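Local coordinates for protein monosaccharide-transporting ATPase (Actinobacillus succinogenes, PDB 5DTE) that binds the sugar D-allose between its two lobes and probably serves as the periplasmic solute-binding component of a carbohydrate ABC transporter, at residues A[53-58]-A[282-287]; A[28-33]-A[78-83]; A[177-182]-A[188-193]. All blocks are in the same frame, centred on the assembly; numbering follows the deposited sequence.

Interaction 1 (A[53-58]-A[282-287]); sequences KQKDID and HALKQI
With CG anti to the carbonyl carbon (chi1 -69°) and the chain extended beyond it (chi2 172°), Leu284 reaches out from helix 272-287 and parts its two methyls between Lys55 and Ile57. The contact belongs to the N-terminal lobe of a periplasmic binding protein, a parallel sheet flanked by helices, and joins the turn that follows helix 39-54 to the helix by which the chain, far later in sequence, packs against the same lobe. The two branches of Leu284 do different work. CD2 meets the end of Ile57, whose CD1 is 3.8 Å from Leu284 CD2, and the two side chains run antiparallel past each other's ends. CD1 lies against the bent outer half of Lys55. Lys55 CD is 3.7 Å from Leu284 CD1, and the bends at chi3 and chi4 keep CE and NZ close to the same methyl. Of the three lysine atoms that run past it NZ is nearest, with Lys55 NZ 3.6 Å from Leu284 CD1, and the ammonium also has a long, weak ion pair with Glu281 on the helix. Burial differs too, Ile57 being enclosed and Lys55 partly exposed. A Schellman motif ends helix 39-54 here. Asp56 has positive phi (54°), and Ile57 N returns to the carbonyl oxygen of the residue before Lys53. That reversal brings Ile57 round toward Leu284 just before strand 58-63 begins. Backbones stay well separated, with the CA atoms of Ile57 and Leu284 9.6 Å apart. Within the turn, Asp56 N makes a weak bond of 3.4 Å to Lys53 O.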
loop_
_atom_site.group_PDB
_atom_site.type_symbol
_atom_site.label_atom_id
_atom_site.label_comp_id
_atom_site.label_asym_id
_atom_site.label_seq_id
_atom_site.Cartn_x
_atom_site.Cartn_y
_atom_site.Cartn_z
ATOM N N LYS A 53 6.073 18.010 -13.516
ATOM C CA LYS A 53 6.520 18.554 -14.806
ATOM C C LYS A 53 5.353 19.000 -15.697
ATOM O O LYS A 53 5.355 20.108 -16.227
ATOM C CB LYS A 53 7.370 17.508 -15.536
ATOM C CG LYS A 53 8.005 17.988 -16.821
ATOM C CD LYS A 53 9.005 16.951 -17.328
ATOM C CE LYS A 53 9.291 17.119 -18.815
ATOM N NZ LYS A 53 9.734 15.833 -19.442
ATOM N N GLN A 54 4.352 18.135 -15.837
ATOM C CA GLN A 54 3.160 18.439 -16.618
ATOM C C GLN A 54 2.431 19.665 -16.096
ATOM O O GLN A 54 1.969 20.485 -16.880
ATOM C CB GLN A 54 2.201 17.246 -16.638
ATOM C CG GLN A 54 0.922 17.507 -17.437
ATOM C CD GLN A 54 -0.101 16.373 -17.328
ATOM O OE1 GLN A 54 0.232 15.196 -17.523
ATOM N NE2 GLN A 54 -1.357 16.728 -17.017
ATOM N N LYS A 55 2.333 19.801 -14.777
ATOM C CA LYS A 55 1.542 20.893 -14.197
ATOM C C LYS A 55 2.402 22.069 -13.709
ATOM O O LYS A 55 1.946 22.900 -12.927
ATOM C CB LYS A 55 0.660 20.366 -13.050
ATOM C CG LYS A 55 -0.430 19.423 -13.527
ATOM C CD LYS A 55 -1.427 19.099 -12.449
ATOM C CE LYS A 55 -2.862 19.376 -12.906
ATOM N NZ LYS A 55 -3.300 20.822 -12.877
ATOM N N ASP A 56 3.642 22.134 -14.177
ATOM C CA ASP A 56 4.517 23.268 -13.869
ATOM C C ASP A 56 4.656 23.540 -12.356
ATOM O O ASP A 56 4.673 24.691 -11.909
ATOM C CB ASP A 56 4.012 24.515 -14.606
ATOM C CG ASP A 56 4.460 24.548 -16.060
ATOM O OD1 ASP A 56 5.643 24.253 -16.308
ATOM O OD2 ASP A 56 3.645 24.864 -16.956
ATOM N N ILE A 57 4.765 22.460 -11.586
ATOM C CA ILE A 57 4.909 22.509 -10.129
ATOM C C ILE A 57 6.368 22.279 -9.713
ATOM O O ILE A 57 7.031 21.389 -10.249
ATOM C CB ILE A 57 3.988 21.440 -9.443
ATOM C CG1 ILE A 57 2.541 21.906 -9.450
ATOM C CG2 ILE A 57 4.399 21.168 -8.008
ATOM C CD1 ILE A 57 2.369 23.215 -8.761
ATOM N N ASP A 58 6.866 23.082 -8.772
ATOM C CA ASP A 58 8.168 22.816 -8.156
ATOM C C ASP A 58 7.977 21.792 -7.043
ATOM O O ASP A 58 7.328 22.086 -6.047
ATOM C CB ASP A 58 8.816 24.102 -7.610
ATOM C CG ASP A 58 9.662 24.846 -8.664
ATOM O OD1 ASP A 58 9.965 24.266 -9.740
ATOM O OD2 ASP A 58 10.033 26.017 -8.412
ATOM N N HIS A 282 -5.419 17.513 -6.033
ATOM C CA HIS A 282 -6.243 17.877 -4.889
ATOM C C HIS A 282 -5.626 19.004 -4.089
ATOM O O HIS A 282 -6.334 19.836 -3.527
ATOM C CB HIS A 282 -6.465 16.664 -3.982
ATOM C CG HIS A 282 -7.660 15.845 -4.351
ATOM N ND1 HIS A 282 -8.223 14.916 -3.488
ATOM C CD2 HIS A 282 -8.411 15.806 -5.475
ATOM C CE1 HIS A 282 -9.260 14.355 -4.070
ATOM N NE2 HIS A 282 -9.399 14.872 -5.281
ATOM N N ALA A 283 -4.303 19.017 -4.018
ATOM C CA ALA A 283 -3.594 20.118 -3.375
ATOM C C ALA A 283 -3.895 21.424 -4.109
ATOM O O ALA A 283 -4.271 22.418 -3.491
ATOM C CB ALA A 283 -2.082 19.845 -3.342
ATOM N N LEU A 284 -3.746 21.384 -5.436
ATOM C CA LEU A 284 -3.928 22.533 -6.319
ATOM C C LEU A 284 -5.303 23.147 -6.202
ATOM O O LEU A 284 -5.444 24.374 -6.258
ATOM C CB LEU A 284 -3.681 22.132 -7.776
ATOM C CG LEU A 284 -2.229 21.789 -8.094
ATOM C CD1 LEU A 284 -2.099 21.229 -9.495
ATOM C CD2 LEU A 284 -1.347 23.007 -7.907
ATOM N N LYS A 285 -6.315 22.292 -6.061
ATOM C CA LYS A 285 -7.685 22.762 -5.902
ATOM C C LYS A 285 -7.785 23.521 -4.597
ATOM O O LYS A 285 -8.273 24.641 -4.564
ATOM C CB LYS A 285 -8.687 21.609 -5.933
ATOM C CG LYS A 285 -9.135 21.174 -7.339
ATOM C CD LYS A 285 -10.242 20.098 -7.261
ATOM C CE LYS A 285 -10.426 19.324 -8.568
ATOM N NZ LYS A 285 -10.726 17.884 -8.253
ATOM N N GLN A 286 -7.277 22.918 -3.532
ATOM C CA GLN A 286 -7.273 23.554 -2.228
ATOM C C GLN A 286 -6.379 24.805 -2.151
ATOM O O GLN A 286 -6.567 25.640 -1.272
ATOM C CB GLN A 286 -6.853 22.547 -1.165
ATOM C CG GLN A 286 -8.025 21.815 -0.527
ATOM C CD GLN A 286 -7.736 21.367 0.886
ATOM O OE1 GLN A 286 -6.610 20.975 1.224
ATOM N NE2 GLN A 286 -8.751 21.439 1.732
ATOM N N ILE A 287 -5.411 24.946 -3.051
ATOM C CA ILE A 287 -4.684 26.213 -3.145
ATOM C C ILE A 287 -5.587 27.256 -3.799
ATOM O O ILE A 287 -5.489 28.453 -3.525
ATOM C CB ILE A 287 -3.367 26.094 -3.949
ATOM C CG1 ILE A 287 -2.341 25.255 -3.187
ATOM C CG2 ILE A 287 -2.778 27.480 -4.258
ATOM C CD1 ILE A 287 -1.033 25.121 -3.925
#

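Interaction 2 (A[28-33]-A[78-83]); sequences QIALLM and ENMIAK
Met80 leans from helix 70-82 onto Ala30 and Leu32 of strand 28-33, an inner strand, next to the edge strand 58-63, of the Rossmann-like parallel sheet in the N-terminal lobe. The helix is the link of a beta-alpha-beta crossover from strand 58-63 to strand 87-90, and since strand 28-33 lies between those two in the sheet, the crossover has to pass over it. Starting at the root, Met80 CB is still at 4.3 Å from Ala30 CB, a loose approach. The next atom carries most of the contact. Met80 CG stands 3.6 Å from Leu32 CD1, and the same Met80 CG is 3.8 Å from Ala30 CB. Seen from CG, these two partners lie about 79° apart; the methylene therefore meets two separate side chains on one face of the strand, two positions apart in its sequence. The bend at chi2 (-59°) then turns the thioether along the strand toward its beginning, and Met80 SD comes to 3.8 Å from Ala30 CB. A further bend at chi3 swings CE away from the strand, with Met80 CE 5.5 Å from Ala30 CB. Neighbours outside the two segments complete the surroundings: Met80 also touches Val85 and Gln62, while Leu32 packs on Ile88 and Val90. All three contacting residues are buried, and the chemistry is wholly apolar. Consistent with the small alanine side chain, Ala30 CA is 7.1 Å from Met80 CA, whereas Leu32 crosses the methionine at a slant and presents a single methyl, CD1, to CG.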
loop_
_atom_site.group_PDB
_atom_site.type_symbol
_atom_site.label_atom_id
_atom_site.label_comp_id
_atom_site.label_asym_id
_atom_site.label_seq_id
_atom_site.Cartn_x
_atom_site.Cartn_y
_atom_site.Cartn_z
ATOM N N GLN A 28 4.979 25.718 -5.045
ATOM C CA GLN A 28 5.999 24.819 -4.495
ATOM C C GLN A 28 5.383 23.807 -3.526
ATOM O O GLN A 28 4.935 24.184 -2.441
ATOM C CB GLN A 28 7.088 25.647 -3.802
ATOM C CG GLN A 28 8.048 24.853 -2.948
ATOM C CD GLN A 28 9.162 25.709 -2.371
ATOM O OE1 GLN A 28 9.233 25.944 -1.164
ATOM N NE2 GLN A 28 10.040 26.179 -3.240
ATOM N N ILE A 29 5.341 22.532 -3.931
ATOM C CA ILE A 29 4.611 21.487 -3.195
ATOM C C ILE A 29 5.545 20.430 -2.620
ATOM O O ILE A 29 6.456 19.990 -3.299
ATOM C CB ILE A 29 3.570 20.780 -4.093
ATOM C CG1 ILE A 29 2.424 21.744 -4.427
ATOM C CG2 ILE A 29 3.030 19.528 -3.405
ATOM C CD1 ILE A 29 1.145 21.079 -4.865
ATOM N N ALA A 30 5.333 20.027 -1.369
ATOM C CA ALA A 30 6.205 19.030 -0.770
ATOM C C ALA A 30 5.542 17.657 -0.811
ATOM O O ALA A 30 4.339 17.521 -0.584
ATOM C CB ALA A 30 6.578 19.415 0.663
ATOM N N LEU A 31 6.348 16.647 -1.133
ATOM C CA LEU A 31 5.939 15.258 -1.061
ATOM C C LEU A 31 6.791 14.574 0.003
ATOM O O LEU A 31 8.007 14.492 -0.127
ATOM C CB LEU A 31 6.101 14.576 -2.413
ATOM C CG LEU A 31 5.752 13.092 -2.418
ATOM C CD1 LEU A 31 4.300 12.922 -2.001
ATOM C CD2 LEU A 31 6.003 12.458 -3.789
ATOM N N LEU A 32 6.162 14.101 1.067
ATOM C CA LEU A 32 6.915 13.575 2.198
ATOM C C LEU A 32 6.604 12.113 2.422
ATOM O O LEU A 32 5.491 11.749 2.796
ATOM C CB LEU A 32 6.618 14.388 3.455
ATOM C CG LEU A 32 7.045 15.845 3.282
ATOM C CD1 LEU A 32 6.685 16.662 4.498
ATOM C CD2 LEU A 32 8.532 15.922 3.003
ATOM N N MET A 33 7.600 11.269 2.194
ATOM C CA MET A 33 7.353 9.841 2.063
ATOM C C MET A 33 7.999 9.012 3.166
ATOM O O MET A 33 9.088 9.320 3.634
ATOM C CB MET A 33 7.832 9.376 0.685
ATOM C CG MET A 33 7.144 10.118 -0.433
ATOM S SD MET A 33 7.752 9.729 -2.061
ATOM C CE MET A 33 7.184 8.047 -2.228
ATOM N N GLU A 78 6.445 19.351 9.615
ATOM C CA GLU A 78 6.554 20.631 10.302
ATOM C C GLU A 78 7.622 21.548 9.693
ATOM O O GLU A 78 7.459 22.774 9.675
ATOM C CB GLU A 78 6.831 20.387 11.780
ATOM C CG GLU A 78 5.838 19.419 12.363
ATOM C CD GLU A 78 6.033 19.171 13.837
ATOM O OE1 GLU A 78 7.195 19.179 14.317
ATOM O OE2 GLU A 78 4.999 18.969 14.513
ATOM N N ASN A 79 8.706 20.960 9.196
ATOM C CA ASN A 79 9.716 21.732 8.490
ATOM C C ASN A 79 9.068 22.471 7.332
ATOM O O ASN A 79 9.230 23.674 7.186
ATOM C CB ASN A 79 10.850 20.838 7.979
ATOM C CG ASN A 79 11.610 20.144 9.106
ATOM O OD1 ASN A 79 11.438 20.468 10.282
ATOM N ND2 ASN A 79 12.461 19.182 8.744
ATOM N N MET A 80 8.309 21.738 6.530
ATOM C CA MET A 80 7.638 22.293 5.359
ATOM C C MET A 80 6.624 23.387 5.735
ATOM O O MET A 80 6.508 24.396 5.043
ATOM C CB MET A 80 6.963 21.161 4.578
ATOM C CG MET A 80 7.922 20.047 4.123
ATOM S SD MET A 80 9.243 20.695 3.043
ATOM C CE MET A 80 10.669 20.715 4.163
ATOM N N ILE A 81 5.900 23.185 6.830
ATOM C CA ILE A 81 5.046 24.225 7.406
ATOM C C ILE A 81 5.891 25.460 7.725
ATOM O O ILE A 81 5.522 26.584 7.383
ATOM C CB ILE A 81 4.310 23.714 8.695
ATOM C CG1 ILE A 81 3.302 22.616 8.337
ATOM C CG2 ILE A 81 3.542 24.815 9.386
ATOM C CD1 ILE A 81 2.730 21.884 9.538
ATOM N N ALA A 82 7.039 25.233 8.359
ATOM C CA ALA A 82 7.961 26.305 8.744
ATOM C C ALA A 82 8.474 27.070 7.538
ATOM O O ALA A 82 8.638 28.275 7.595
ATOM C CB ALA A 82 9.133 25.738 9.533
ATOM N N LYS A 83 8.713 26.356 6.444
ATOM C CA LYS A 83 9.210 26.957 5.205
ATOM C C LYS A 83 8.098 27.622 4.394
ATOM O O LYS A 83 8.369 28.250 3.364
ATOM C CB LYS A 83 9.915 25.902 4.346
ATOM C CG LYS A 83 11.196 25.334 4.956
ATOM C CD LYS A 83 11.834 24.288 4.044
ATOM C CE LYS A 83 11.938 24.786 2.606
ATOM N NZ LYS A 83 12.505 23.739 1.709
#

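Interaction 3 (A[177-182]-A[188-193]); sequences GALKAF and IKIVAS
Phe182 turns the edge of its ring, not a face, toward Ile190: Ile190 CD1 lies near the ring plane, 3.6 Å from Phe182 CD2. One face of the ring carries Ala178 O, 3.6 Å above the plane and displaced toward the rim, so the aromatic group lies against its own helix. That same oxygen accepts the helical hydrogen bond from Phe182 N at 3.1 Å. Ile188 reaches the phenylalanine from another direction, its CG2 being oblique to the ring and 4.2 Å from Phe182 CB. Ile190 does most of the bridging. Its CG1 branch is anti to the carbonyl carbon (chi1 -68°) and thereby aimed at the helix, where CD1 touches two residues. It meets the phenylalanine in one direction and Leu179 in another, about 94° away, with Leu179 CD2 3.8 Å from Ile190 CD1. Both helix side chains cross the isoleucine at roughly a right angle. These residues close the second half of a beta-alpha-beta unit, strand 157-163, helix 169-182 and strand 188-195, in the parallel sheet of the C-terminal lobe. The helix segment and the strand segment run at 141° to each other with their axes 9.2 Å apart, as expected where a short loop sends the chain back to the sheet. Helix 138-152 packs alongside, where Phe182 touches Ala146 and Ile188 touches Ala150. Ile190 belongs to the outermost strand, and it and Leu179 are partly exposed; their contact also involves Ile190 CG1, 4.0 Å from Leu179 CD2.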
loop_
_atom_site.group_PDB
_atom_site.type_symbol
_atom_site.label_atom_id
_atom_site.label_comp_id
_atom_site.label_asym_id
_atom_site.label_seq_id
_atom_site.Cartn_x
_atom_site.Cartn_y
_atom_site.Cartn_z
ATOM N N GLY A 177 -9.645 -8.106 4.922
ATOM C CA GLY A 177 -10.178 -8.371 3.595
ATOM C C GLY A 177 -9.989 -9.816 3.152
ATOM O O GLY A 177 -10.929 -10.470 2.709
ATOM N N ALA A 178 -8.765 -10.315 3.277
ATOM C CA ALA A 178 -8.472 -11.703 2.956
ATOM C C ALA A 178 -9.325 -12.654 3.808
ATOM O O ALA A 178 -10.022 -13.522 3.269
ATOM C CB ALA A 178 -6.993 -11.988 3.154
ATOM N N LEU A 179 -9.268 -12.469 5.129
ATOM C CA LEU A 179 -10.012 -13.302 6.073
ATOM C C LEU A 179 -11.481 -13.427 5.684
ATOM O O LEU A 179 -12.032 -14.530 5.677
ATOM C CB LEU A 179 -9.899 -12.750 7.503
ATOM C CG LEU A 179 -8.551 -12.871 8.242
ATOM C CD1 LEU A 179 -8.675 -12.443 9.697
ATOM C CD2 LEU A 179 -7.976 -14.285 8.153
ATOM N N LYS A 180 -12.104 -12.305 5.340
ATOM C CA LYS A 180 -13.511 -12.327 4.960
ATOM C C LYS A 180 -13.750 -13.216 3.748
ATOM O O LYS A 180 -14.765 -13.894 3.651
ATOM C CB LYS A 180 -14.026 -10.919 4.660
ATOM C CG LYS A 180 -15.496 -10.927 4.301
ATOM C CD LYS A 180 -15.849 -9.849 3.312
ATOM C CE LYS A 180 -17.308 -9.942 2.896
ATOM N NZ LYS A 180 -17.918 -8.581 2.731
ATOM N N ALA A 181 -12.795 -13.216 2.831
ATOM C CA ALA A 181 -12.927 -13.939 1.582
ATOM C C ALA A 181 -12.800 -15.468 1.727
ATOM O O ALA A 181 -13.556 -16.211 1.088
ATOM C CB ALA A 181 -11.908 -13.427 0.603
ATOM N N PHE A 182 -11.848 -15.951 2.533
ATOM C CA PHE A 182 -11.666 -17.402 2.690
ATOM C C PHE A 182 -12.794 -17.950 3.537
ATOM O O PHE A 182 -13.158 -19.129 3.440
ATOM C CB PHE A 182 -10.311 -17.758 3.327
ATOM C CG PHE A 182 -9.126 -17.215 2.579
ATOM C CD1 PHE A 182 -9.069 -17.279 1.200
ATOM C CD2 PHE A 182 -8.086 -16.609 3.256
ATOM C CE1 PHE A 182 -7.996 -16.766 0.519
ATOM C CE2 PHE A 182 -7.029 -16.094 2.575
ATOM C CZ PHE A 182 -6.985 -16.175 1.200
ATOM N N ILE A 188 -11.451 -23.975 2.477
ATOM C CA ILE A 188 -10.174 -23.303 2.675
ATOM C C ILE A 188 -10.040 -22.853 4.118
ATOM O O ILE A 188 -10.938 -22.199 4.675
ATOM C CB ILE A 188 -9.971 -22.090 1.759
ATOM C CG1 ILE A 188 -9.992 -22.512 0.279
ATOM C CG2 ILE A 188 -8.654 -21.427 2.115
ATOM C CD1 ILE A 188 -9.616 -21.413 -0.737
ATOM N N LYS A 189 -8.915 -23.238 4.713
ATOM C CA LYS A 189 -8.582 -22.873 6.075
ATOM C C LYS A 189 -7.274 -22.080 6.141
ATOM O O LYS A 189 -6.227 -22.518 5.633
ATOM C CB LYS A 189 -8.466 -24.118 6.953
ATOM C CG LYS A 189 -8.087 -23.785 8.380
ATOM C CD LYS A 189 -8.104 -24.994 9.275
ATOM C CE LYS A 189 -8.247 -24.572 10.727
ATOM N NZ LYS A 189 -8.116 -25.742 11.629
ATOM N N ILE A 190 -7.344 -20.907 6.762
ATOM C CA ILE A 190 -6.149 -20.172 7.149
ATOM C C ILE A 190 -5.383 -20.987 8.186
ATOM O O ILE A 190 -5.860 -21.168 9.294
ATOM C CB ILE A 190 -6.505 -18.774 7.719
ATOM C CG1 ILE A 190 -7.062 -17.876 6.610
ATOM C CG2 ILE A 190 -5.290 -18.111 8.357
ATOM C CD1 ILE A 190 -8.545 -17.732 6.633
ATOM N N VAL A 191 -4.210 -21.506 7.828
ATOM C CA VAL A 191 -3.455 -22.313 8.787
ATOM C C VAL A 191 -2.196 -21.623 9.276
ATOM O O VAL A 191 -1.602 -22.047 10.251
ATOM C CB VAL A 191 -3.048 -23.687 8.213
ATOM C CG1 VAL A 191 -4.269 -24.450 7.739
ATOM C CG2 VAL A 191 -2.027 -23.519 7.092
ATOM N N ALA A 192 -1.777 -20.562 8.608
ATOM C CA ALA A 192 -0.618 -19.825 9.086
ATOM C C ALA A 192 -0.762 -18.326 8.810
ATOM O O ALA A 192 -1.168 -17.909 7.728
ATOM C CB ALA A 192 0.643 -20.379 8.454
ATOM N N SER A 193 -0.467 -17.519 9.814
ATOM C CA SER A 193 -0.369 -16.086 9.612
ATOM C C SER A 193 0.820 -15.510 10.360
ATOM O O SER A 193 0.921 -15.615 11.582
ATOM C CB SER A 193 -1.633 -15.382 10.054
ATOM O OG SER A 193 -1.529 -14.016 9.726
#

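Interactions 1 and 2 lie in the N-terminal lobe, on the two faces of one parallel sheet: Ala283 CB packs on Ile29 CD1 at 3.8 Å, while Ala30 and Leu32 face helix 70-82. They also join through backbone, Asp58 O being 2.9 Å from Ile29 N, a probable hydrogen bond. Interaction 3 sits in the other lobe, its centre about 42 Å from that of interaction 1 and about 40 Å from that of interaction 2, and within the chain loop that interaction 1 closes. Interaction 2 is fully buried and apolar; interactions 1 and 3 are partly exposed. Of the three, interaction 1 alone brings in a charged side chain, and interaction 3 alone an aromatic ring.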